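Local coordinates for protein ferritin heavy chain (Trichoplusia ni, PDB 1Z6O) that forms, with the ferritin light chain, a secreted 24-subunit iron-storage shell and supplies its ferroxidase activity, oxidising ferrous iron for deposition as ferric hydroxide, at residues L37-L40 and A41-A44; V142-L145 and T146-L150; K169-D172 and R173-L177. All blocks are in the same frame, centred on the assembly; numbering follows the deposited sequence.

Contact 1 (L37-L40 and A41-A44); sequences LQYL and AMGA
Met42 lies alongside Tyr39 on one face of a helical turn, the two side chains pointing the same way. Followed outward, Met42 CB rests 3.5 Å from Tyr39 O. CG sits 3.6 Å from Gln38 O, so the base of the chain lies over the carbonyls of the preceding turn. Its CG is anti to the carbonyl carbon (chi1 -70°), and the chain runs straight on from there, which carries SD out to the tyrosine ring at 4.0 Å from Tyr39 CD2. This is a Met-aromatic contact of oblique geometry, with SD 5.2 Å from the centroid of the Tyr39 ring. The turn belongs to helix 19-47 of the ferritin four-helix bundle, and both side chains face the bundle interior: Met42 packs on Phe60, His111 and Met115, while Tyr39 lies against Ala63, Ala64 and Glu67. The phenol OH of Tyr39 is hydrogen-bonded to Glu116 OE2, and the ring lies beside the diiron site, where Glu116 probably binds the second iron. On the flank, Gln38 bends at chi2 (61°) and brings NE2 to 3.8 Å from Ala41 CB; the same NE2 is hydrogen-bonded to Arg99 O. Leu40 and Ala41 pack against a neighbouring ferritin light chain. Regular i to i+4 bonds hold the backbone, among them Gly43 N to Tyr39 O at 2.9 Å.

Contact 2 (V142-L145 and T146-L150); sequences VDYL and TGDFL
Tyr144 and Phe149 form the aromatic part of this turn, an offset edge-to-face pair in which the edge of Phe149 is directed at the face of Tyr144. The centroids of the Tyr144 and Phe149 rings are 5.7 Å apart with planes at 67°, and the nearest carbons are Tyr144 CE2 and Phe149 CE1 at 3.7 Å. Tyr144 swings its ring over the following turn because CG stands opposite the backbone N (chi1 -180°). Apolar packing continues with Leu145 CD2, which approaches Phe149 CD1 obliquely at 4.2 Å. The backbone bonds are ordinary i to i+4 links as far as Asp148 N to Tyr144 O; then Leu150 N reaches back five residues to Leu145 O at 2.9 Å, a pi-type turn within helix 139-168 of the ferritin bundle. Phe149 is part of this turn, its ring close to the iron ligands Glu32 and His70. Among polar side chains, Thr146 OG1 donates to Val142 O at 2.8 Å, while Thr146 N reaches that oxygen from the opposite face of the carbonyl plane; two bonds therefore grip it, and the threonine hydroxyl is turned back onto its own helix. Asp148 OD2 comes to 3.5 Å from Tyr144 CD1, with carboxylate and ring planes 42° apart. A water lies within hydrogen-bonding distance of both Asp148 OD2 (2.7 Å) and Asp143 O. Outside the turn, Tyr144 meets the ring of Tyr77, and Asp143 and Leu150 pack against neighbouring copies of this subunit.

Contact 3 (K169-D172 and R173-L177); sequences KLMD and RHEAL
Leu170 O approaches the imidazole of His174 obliquely, 4.1 Å from both CG and CD2 of that ring, while Arg173 CB lies over one face, 3.6 Å above the ring plane and offset toward the rim. This histidine occupies the N-cap position of helix 175-186, the short helix that follows helix 139-168, a long helix of the ferritin bundle. Two further flat groups, the Asp172 carboxylate and the Arg173 guanidinium, have planes 48° apart; Asp172 OD2 lies 4.1 Å from Arg173 NE and well out of the guanidinium plane, so the opposite charges are near without forming a salt bridge. Closer in, Asp172 OD2 is 3.5 Å from Arg173 CG, brought there by an aspartate CG held between its backbone N and carbonyl carbon (chi1 66°). One backbone hydrogen bond spans the turn, His174 N to Leu170 O at 2.8 Å. Met171 bends at chi2 and chi3, crosses the Glu175 side chain at about a right angle and sets CE 3.7 Å from Glu175 O. Two ferritin light chains pack round this corner: His174 ND1 is hydrogen-bonded to Asp196 of one, and Lys169 NZ to Gln66 O of the other. On the exposed side, the extended Glu175 joins the preceding turn through a water, which donates to Met171 O at 2.8 Å and to Glu175 OE2 at 2.7 Å.

Overall arrangement
From the N terminus the chain first meets contact 1 in helix 19-47, then contact 2 in helix 139-168, and finally contact 3 at the start of helix 175-186. All three join adjoining residues, so they follow in series, none enclosing or crossing another, and none closes a long loop. Contacts 1 and 2 lie on opposite sides of the chain's centre, their own centres 26 Å apart; each turns an aromatic ring toward the iron site. Contact 3, with its centre about 39 Å from that of contact 2, makes the bend between the last two helices and meets two light chains, where contact 1 meets one; contact 2 packs on other heavy chains.

Contact 1 (L37-L40 and A41-A44)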
loop_
_atom_site.group_PDB
_atom_site.type_symbol
_atom_site.label_atom_id
_atom_site.label_comp_id
_atom_site.label_asym_id
_atom_site.label_seq_id
_atom_site.Cartn_x
_atom_site.Cartn_y
_atom_site.Cartn_z
ATOM N N LEU M 37 -23.978 33.865 -31.855
ATOM C CA LEU M 37 -23.238 35.045 -32.312
ATOM C C LEU M 37 -23.512 36.263 -31.437
ATOM O O LEU M 37 -22.613 37.067 -31.186
ATOM C CB LEU M 37 -23.593 35.374 -33.769
ATOM C CG LEU M 37 -23.418 34.200 -34.747
ATOM C CD1 LEU M 37 -23.795 34.627 -36.158
ATOM C CD2 LEU M 37 -21.989 33.727 -34.716
ATOM N N GLN M 38 -24.748 36.410 -30.973
ATOM C CA GLN M 38 -25.070 37.555 -30.125
ATOM C C GLN M 38 -24.361 37.409 -28.766
ATOM O O GLN M 38 -23.909 38.401 -28.191
ATOM C CB GLN M 38 -26.594 37.690 -29.944
ATOM C CG GLN M 38 -26.998 38.894 -29.083
ATOM C CD GLN M 38 -26.556 40.219 -29.694
ATOM O OE1 GLN M 38 -27.253 40.794 -30.522
ATOM N NE2 GLN M 38 -25.376 40.694 -29.300
ATOM N N TYR M 39 -24.265 36.182 -28.248
ATOM C CA TYR M 39 -23.556 35.961 -26.982
ATOM C C TYR M 39 -22.057 36.210 -27.164
ATOM O O TYR M 39 -21.397 36.693 -26.241
ATOM C CB TYR M 39 -23.790 34.535 -26.457
ATOM C CG TYR M 39 -25.100 34.382 -25.716
ATOM C CD1 TYR M 39 -25.981 33.339 -26.010
ATOM C CD2 TYR M 39 -25.428 35.249 -24.669
ATOM C CE1 TYR M 39 -27.167 33.155 -25.268
ATOM C CE2 TYR M 39 -26.597 35.076 -23.924
ATOM C CZ TYR M 39 -27.459 34.031 -24.224
ATOM O OH TYR M 39 -28.588 33.861 -23.454
ATOM N N LEU M 40 -21.503 35.876 -28.333
ATOM C CA LEU M 40 -20.075 36.147 -28.562
ATOM C C LEU M 40 -19.824 37.646 -28.446
ATOM O O LEU M 40 -18.798 38.072 -27.921
ATOM C CB LEU M 40 -19.617 35.720 -29.968
ATOM C CG LEU M 40 -19.234 34.272 -30.265
ATOM C CD1 LEU M 40 -18.736 34.181 -31.726
ATOM C CD2 LEU M 40 -18.131 33.818 -29.292
ATOM N N ALA M 41 -20.745 38.449 -28.973
ATOM C CA ALA M 41 -20.583 39.902 -28.910
ATOM C C ALA M 41 -20.659 40.398 -27.463
ATOM O O ALA M 41 -19.987 41.368 -27.104
ATOM C CB ALA M 41 -21.647 40.598 -29.784
ATOM N N MET M 42 -21.477 39.753 -26.629
ATOM C CA MET M 42 -21.551 40.148 -25.222
ATOM C C MET M 42 -20.234 39.790 -24.541
ATOM O O MET M 42 -19.702 40.569 -23.751
ATOM C CB MET M 42 -22.696 39.433 -24.498
ATOM C CG MET M 42 -24.079 39.884 -24.927
ATOM S SD MET M 42 -25.343 39.134 -23.829
ATOM C CE MET M 42 -26.856 39.832 -24.539
ATOM N N GLY M 43 -19.713 38.603 -24.837
ATOM C CA GLY M 43 -18.438 38.207 -24.248
ATOM C C GLY M 43 -17.346 39.199 -24.637
ATOM O O GLY M 43 -16.520 39.604 -23.812
ATOM N N ALA M 44 -17.339 39.598 -25.905
ATOM C CA ALA M 44 -16.345 40.556 -26.399
ATOM C C ALA M 44 -16.467 41.901 -25.668
ATOM O O ALA M 44 -15.464 42.513 -25.303
ATOM C CB ALA M 44 -16.540 40.774 -27.912
#

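Contact 2 (V142-L145 and T146-L150)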
loop_
_atom_site.group_PDB
_atom_site.type_symbol
_atom_site.label_atom_id
_atom_site.label_comp_id
_atom_site.label_asym_id
_atom_site.label_seq_id
_atom_site.Cartn_x
_atom_site.Cartn_y
_atom_site.Cartn_z
ATOM N N VAL M 142 -41.507 15.984 -30.896
ATOM C CA VAL M 142 -42.205 16.857 -29.949
ATOM C C VAL M 142 -41.706 16.566 -28.524
ATOM O O VAL M 142 -41.420 17.477 -27.739
ATOM C CB VAL M 142 -43.733 16.637 -30.050
ATOM C CG1 VAL M 142 -44.459 17.262 -28.837
ATOM C CG2 VAL M 142 -44.243 17.267 -31.369
ATOM N N ASP M 143 -41.589 15.284 -28.210
ATOM C CA ASP M 143 -41.119 14.839 -26.897
ATOM C C ASP M 143 -39.677 15.286 -26.644
ATOM O O ASP M 143 -39.333 15.726 -25.547
ATOM C CB ASP M 143 -41.188 13.311 -26.822
ATOM C CG ASP M 143 -40.608 12.770 -25.525
ATOM O OD1 ASP M 143 -41.309 12.873 -24.521
ATOM O OD2 ASP M 143 -39.458 12.278 -25.512
ATOM N N TYR M 144 -38.834 15.168 -27.661
ATOM C CA TYR M 144 -37.435 15.576 -27.552
ATOM C C TYR M 144 -37.316 17.084 -27.294
ATOM O O TYR M 144 -36.563 17.529 -26.416
ATOM C CB TYR M 144 -36.702 15.215 -28.844
ATOM C CG TYR M 144 -35.238 15.584 -28.843
ATOM C CD1 TYR M 144 -34.367 15.053 -27.887
ATOM C CD2 TYR M 144 -34.715 16.438 -29.809
ATOM C CE1 TYR M 144 -33.006 15.362 -27.899
ATOM C CE2 TYR M 144 -33.349 16.753 -29.833
ATOM C CZ TYR M 144 -32.506 16.208 -28.875
ATOM O OH TYR M 144 -31.161 16.495 -28.898
ATOM N N LEU M 145 -38.051 17.881 -28.062
ATOM C CA LEU M 145 -38.005 19.333 -27.880
ATOM C C LEU M 145 -38.564 19.739 -26.520
ATOM O O LEU M 145 -38.087 20.688 -25.899
ATOM C CB LEU M 145 -38.818 20.035 -28.976
ATOM C CG LEU M 145 -38.220 19.891 -30.388
ATOM C CD1 LEU M 145 -39.189 20.443 -31.424
ATOM C CD2 LEU M 145 -36.879 20.626 -30.457
ATOM N N THR M 146 -39.580 19.025 -26.062
ATOM C CA THR M 146 -40.198 19.364 -24.788
ATOM C C THR M 146 -39.333 18.971 -23.586
ATOM O O THR M 146 -39.087 19.786 -22.695
ATOM C CB THR M 146 -41.575 18.679 -24.637
ATOM O OG1 THR M 146 -42.435 19.081 -25.712
ATOM C CG2 THR M 146 -42.225 19.075 -23.311
ATOM N N GLY M 147 -38.855 17.731 -23.582
ATOM C CA GLY M 147 -38.078 17.236 -22.456
ATOM C C GLY M 147 -36.626 17.660 -22.371
ATOM O O GLY M 147 -36.044 17.681 -21.289
ATOM N N ASP M 148 -36.024 17.976 -23.505
ATOM C CA ASP M 148 -34.629 18.401 -23.524
ATOM C C ASP M 148 -34.492 19.906 -23.705
ATOM O O ASP M 148 -33.966 20.601 -22.838
ATOM C CB ASP M 148 -33.881 17.708 -24.658
ATOM C CG ASP M 148 -33.431 16.313 -24.290
ATOM O OD1 ASP M 148 -32.249 16.156 -23.907
ATOM O OD2 ASP M 148 -34.260 15.378 -24.373
ATOM N N PHE M 149 -34.974 20.411 -24.833
ATOM C CA PHE M 149 -34.848 21.834 -25.107
ATOM C C PHE M 149 -35.627 22.752 -24.184
ATOM O O PHE M 149 -35.049 23.695 -23.650
ATOM C CB PHE M 149 -35.186 22.121 -26.573
ATOM C CG PHE M 149 -34.057 21.782 -27.509
ATOM C CD1 PHE M 149 -33.713 20.458 -27.746
ATOM C CD2 PHE M 149 -33.274 22.790 -28.067
ATOM C CE1 PHE M 149 -32.591 20.136 -28.523
ATOM C CE2 PHE M 149 -32.151 22.478 -28.843
ATOM C CZ PHE M 149 -31.811 21.150 -29.064
ATOM N N LEU M 150 -36.918 22.500 -23.970
ATOM C CA LEU M 150 -37.666 23.389 -23.075
ATOM C C LEU M 150 -37.136 23.302 -21.645
ATOM O O LEU M 150 -37.120 24.296 -20.922
ATOM C CB LEU M 150 -39.170 23.080 -23.105
ATOM C CG LEU M 150 -39.892 23.514 -24.392
ATOM C CD1 LEU M 150 -41.415 23.302 -24.229
ATOM C CD2 LEU M 150 -39.603 25.002 -24.673
HETATM O O HOH W 1 -36.780 14.513 -23.998
#

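Contact 3 (K169-D172 and R173-L177)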
loop_
_atom_site.group_PDB
_atom_site.type_symbol
_atom_site.label_atom_id
_atom_site.label_comp_id
_atom_site.label_asym_id
_atom_site.label_seq_id
_atom_site.Cartn_x
_atom_site.Cartn_y
_atom_site.Cartn_z
ATOM N N LYS M 169 -30.965 45.359 -7.996
ATOM C CA LYS M 169 -31.227 45.977 -6.693
ATOM C C LYS M 169 -30.049 46.807 -6.212
ATOM O O LYS M 169 -30.211 47.709 -5.396
ATOM C CB LYS M 169 -31.506 44.916 -5.631
ATOM C CG LYS M 169 -32.816 44.206 -5.813
ATOM C CD LYS M 169 -32.899 43.041 -4.842
ATOM C CE LYS M 169 -33.990 42.081 -5.272
ATOM N NZ LYS M 169 -33.850 40.795 -4.562
ATOM N N LEU M 170 -28.856 46.491 -6.701
ATOM C CA LEU M 170 -27.647 47.208 -6.288
ATOM C C LEU M 170 -27.371 48.470 -7.097
ATOM O O LEU M 170 -26.518 49.276 -6.727
ATOM C CB LEU M 170 -26.424 46.282 -6.427
ATOM C CG LEU M 170 -26.551 44.926 -5.713
ATOM C CD1 LEU M 170 -25.264 44.107 -5.906
ATOM C CD2 LEU M 170 -26.817 45.170 -4.224
ATOM N N MET M 171 -28.098 48.653 -8.194
ATOM C CA MET M 171 -27.823 49.777 -9.075
ATOM C C MET M 171 -28.191 51.186 -8.641
ATOM O O MET M 171 -27.537 52.135 -9.062
ATOM C CB MET M 171 -28.416 49.512 -10.465
ATOM C CG MET M 171 -27.796 48.306 -11.174
ATOM S SD MET M 171 -25.988 48.407 -11.439
ATOM C CE MET M 171 -25.330 47.392 -10.082
ATOM N N ASP M 172 -29.197 51.359 -7.803
ATOM C CA ASP M 172 -29.510 52.731 -7.441
ATOM C C ASP M 172 -28.421 53.416 -6.615
ATOM O O ASP M 172 -28.237 54.615 -6.750
ATOM C CB ASP M 172 -30.872 52.843 -6.756
ATOM C CG ASP M 172 -30.913 52.173 -5.417
ATOM O OD1 ASP M 172 -30.886 50.927 -5.374
ATOM O OD2 ASP M 172 -30.983 52.900 -4.403
ATOM N N ARG M 173 -27.673 52.680 -5.792
ATOM C CA ARG M 173 -26.610 53.333 -5.020
ATOM C C ARG M 173 -25.233 52.684 -5.079
ATOM O O ARG M 173 -24.263 53.266 -4.606
ATOM C CB ARG M 173 -27.004 53.433 -3.544
ATOM C CG ARG M 173 -28.056 54.476 -3.256
ATOM C CD ARG M 173 -28.417 54.483 -1.784
ATOM N NE ARG M 173 -29.482 55.440 -1.505
ATOM C CZ ARG M 173 -30.328 55.342 -0.484
ATOM N NH1 ARG M 173 -30.239 54.322 0.364
ATOM N NH2 ARG M 173 -31.267 56.264 -0.312
ATOM N N HIS M 174 -25.134 51.494 -5.662
ATOM C CA HIS M 174 -23.854 50.780 -5.662
ATOM C C HIS M 174 -23.517 50.190 -7.011
ATOM O O HIS M 174 -23.127 49.025 -7.117
ATOM C CB HIS M 174 -23.932 49.659 -4.629
ATOM C CG HIS M 174 -24.488 50.104 -3.315
ATOM N ND1 HIS M 174 -23.757 50.841 -2.410
ATOM C CD2 HIS M 174 -25.727 49.970 -2.781
ATOM C CE1 HIS M 174 -24.521 51.146 -1.375
ATOM N NE2 HIS M 174 -25.722 50.630 -1.576
ATOM N N GLU M 175 -23.664 50.997 -8.045
ATOM C CA GLU M 175 -23.403 50.528 -9.393
ATOM C C GLU M 175 -22.011 49.927 -9.602
ATOM O O GLU M 175 -21.887 48.826 -10.128
ATOM C CB GLU M 175 -23.638 51.683 -10.372
ATOM C CG GLU M 175 -23.212 51.404 -11.799
ATOM C CD GLU M 175 -23.420 52.617 -12.699
ATOM O OE1 GLU M 175 -22.668 52.762 -13.688
ATOM O OE2 GLU M 175 -24.339 53.421 -12.417
ATOM N N ALA M 176 -20.967 50.628 -9.178
ATOM C CA ALA M 176 -19.612 50.129 -9.403
ATOM C C ALA M 176 -19.185 48.992 -8.493
ATOM O O ALA M 176 -18.699 47.962 -8.964
ATOM C CB ALA M 176 -18.602 51.286 -9.296
ATOM N N LEU M 177 -19.352 49.168 -7.188
ATOM C CA LEU M 177 -18.933 48.124 -6.266
ATOM C C LEU M 177 -19.853 46.916 -6.354
ATOM O O LEU M 177 -19.401 45.777 -6.261
ATOM C CB LEU M 177 -18.890 48.664 -4.832
ATOM C CG LEU M 177 -18.396 47.682 -3.765
ATOM C CD1 LEU M 177 -17.034 47.084 -4.159
ATOM C CD2 LEU M 177 -18.301 48.429 -2.432
HETATM O O HOH W 2 -26.463 54.001 -10.861
#